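Local coordinates for protein polymeric immunoglobulin receptor (Mus musculus, PDB 4NOB) that probably binds polymeric immunoglobulins such as dimeric IgA through its first V-type immunoglobulin domain, serving their transport across mucosal epithelia, at residues Y40-R43 / M49-T52. Residues are numbered along the deposited sequence; the frame is centred on the assembly and turned at random.
Sequences YWCR and MCTT. With EDO (1,2-ethanediol), chain E.
Cys-42 and Cys-50 are joined by a disulfide across a beta hairpin of the V-type immunoglobulin fold, that of strands 39-44 and 50-52, in addition to the bond between Cys-26 and Cys-96 that links the two sheets of the domain. The sulfur of Cys-42 lies between its own backbone N and carbonyl carbon (chi1 63°), whereas that of Cys-50 is anti to its backbone N; this pairing brings SG of Cys-42 to 2.1 Å from SG of Cys-50, with a torsion of 93° about the S-S bond, close to the relaxed value. Cysteine suits both places because the two side chains lie close enough to bond, adding a covalent tie to the two backbone hydrogen bonds between these segments. Those bonds come from the antiparallel hydrogen-bonded pair Arg-43 and Thr-51: Arg-43 N gives to Thr-51 O at 2.9 Å, and Thr-51 N returns the bond to Arg-43 O. In the neighbouring non-hydrogen-bonded pair, CA of Cys-42 lies 4.1 Å from CA of Thr-52, and the CG2 methyl of Thr-52 lies 4.0 Å from Trp-41 O.

Followed outward, the Arg-43 side chain leaves the hairpin. CB lies on the same face of the sheet as that of Thr-51, CG continues the extended chain, and CD passes 3.2 Å from O2 of a 1,2-ethanediol, probably from the crystallisation liquor. NE and CZ stay farther from that O2, each at 4.1 Å. At the tip, NH1 donates a hydrogen bond to O2 (3.2 Å, nearly straight at 165°) and is also hydrogen-bonded to the carbonyl oxygen of Asp-89; a long cationic chain suits such a reach from a partly exposed strand. A leucine in its place would probably leave the Asp-89 carbonyl and the diol O2 without this donor. The diol is also held by OD1 of Asp-90, and its O1 lies 3.0 Å from Arg-43 NH1, near the guanidinium plane.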
loop_
_atom_site.group_PDB
_atom_site.type_symbol
_atom_site.label_atom_id
_atom_site.label_comp_id
_atom_site.label_asym_id
_atom_site.label_seq_id
_atom_site.Cartn_x
_atom_site.Cartn_y
_atom_site.Cartn_z
ATOM N N TYR A 40 3.222 -4.712 -5.099
ATOM C CA TYR A 40 1.824 -4.237 -5.249
ATOM C C TYR A 40 1.252 -3.704 -3.955
ATOM O O TYR A 40 1.687 -4.052 -2.863
ATOM C CB TYR A 40 0.914 -5.347 -5.829
ATOM C CG TYR A 40 0.771 -6.545 -4.965
ATOM C CD1 TYR A 40 -0.121 -6.581 -3.886
ATOM C CD2 TYR A 40 1.565 -7.672 -5.119
ATOM C CE1 TYR A 40 -0.202 -7.681 -3.066
ATOM C CE2 TYR A 40 1.470 -8.740 -4.275
ATOM C CZ TYR A 40 0.585 -8.742 -3.224
ATOM O OH TYR A 40 0.404 -9.855 -2.390
ATOM N N TRP A 41 0.187 -2.929 -4.122
ATOM C CA TRP A 41 -0.679 -2.441 -3.078
ATOM C C TRP A 41 -2.084 -2.773 -3.593
ATOM O O TRP A 41 -2.478 -2.338 -4.655
ATOM C CB TRP A 41 -0.499 -0.969 -2.860
ATOM C CG TRP A 41 -1.434 -0.265 -1.945
ATOM C CD1 TRP A 41 -2.404 0.622 -2.329
ATOM C CD2 TRP A 41 -1.490 -0.325 -0.505
ATOM N NE1 TRP A 41 -3.087 1.114 -1.243
ATOM C CE2 TRP A 41 -2.493 0.583 -0.098
ATOM C CE3 TRP A 41 -0.777 -1.030 0.466
ATOM C CZ2 TRP A 41 -2.796 0.827 1.238
ATOM C CZ3 TRP A 41 -1.079 -0.783 1.779
ATOM C CH2 TRP A 41 -2.073 0.143 2.143
ATOM N N CYS A 42 -2.864 -3.437 -2.758
ATOM C CA CYS A 42 -4.224 -3.888 -3.141
ATOM C C CYS A 42 -5.192 -3.682 -1.962
ATOM O O CYS A 42 -4.800 -3.641 -0.808
ATOM C CB CYS A 42 -4.199 -5.340 -3.601
ATOM S SG CYS A 42 -3.714 -6.563 -2.370
ATOM N N ARG A 43 -6.484 -3.549 -2.310
ATOM C CA ARG A 43 -7.562 -3.430 -1.329
ATOM C C ARG A 43 -8.372 -4.695 -1.269
ATOM O O ARG A 43 -8.775 -5.227 -2.285
ATOM C CB ARG A 43 -8.514 -2.276 -1.762
ATOM C CG ARG A 43 -9.591 -1.969 -0.714
ATOM C CD ARG A 43 -10.367 -0.623 -0.978
ATOM N NE ARG A 43 -11.181 -0.310 0.207
ATOM C CZ ARG A 43 -11.648 0.865 0.451
ATOM N NH1 ARG A 43 -11.430 1.871 -0.336
ATOM N NH2 ARG A 43 -12.433 1.009 1.506
ATOM N N MET A 49 -11.215 -11.175 -2.805
ATOM C CA MET A 49 -10.087 -10.838 -3.648
ATOM C C MET A 49 -9.474 -9.584 -3.118
ATOM O O MET A 49 -10.184 -8.746 -2.568
ATOM C CB MET A 49 -10.504 -10.483 -5.089
ATOM C CG MET A 49 -10.898 -11.667 -5.889
ATOM S SD MET A 49 -11.107 -11.177 -7.613
ATOM C CE MET A 49 -12.545 -10.203 -7.561
ATOM N N CYS A 50 -8.189 -9.427 -3.396
ATOM C CA CYS A 50 -7.434 -8.168 -3.035
ATOM C C CYS A 50 -7.150 -7.554 -4.378
ATOM O O CYS A 50 -6.329 -8.141 -5.139
ATOM C CB CYS A 50 -6.227 -8.531 -2.197
ATOM S SG CYS A 50 -5.479 -7.045 -1.367
ATOM N N THR A 51 -7.814 -6.436 -4.689
ATOM C CA THR A 51 -7.783 -5.733 -5.983
ATOM C C THR A 51 -6.602 -4.767 -6.010
ATOM O O THR A 51 -6.611 -3.861 -5.216
ATOM C CB THR A 51 -9.079 -5.004 -6.236
ATOM O OG1 THR A 51 -10.167 -6.002 -6.285
ATOM C CG2 THR A 51 -9.056 -4.106 -7.481
ATOM N N THR A 52 -5.752 -4.982 -6.988
ATOM C CA THR A 52 -4.586 -4.111 -7.187
ATOM C C THR A 52 -4.977 -2.731 -7.464
ATOM O O THR A 52 -5.779 -2.448 -8.388
ATOM C CB THR A 52 -3.669 -4.609 -8.274
ATOM O OG1 THR A 52 -3.314 -5.955 -7.990
ATOM C CG2 THR A 52 -2.346 -3.822 -8.346
HETATM C C1 EDO E . -9.870 3.957 -3.360
HETATM O O1 EDO E . -10.658 4.115 -2.161
HETATM C C2 EDO E . -9.195 2.653 -3.270
HETATM O O2 EDO E . -10.151 1.587 -3.265
#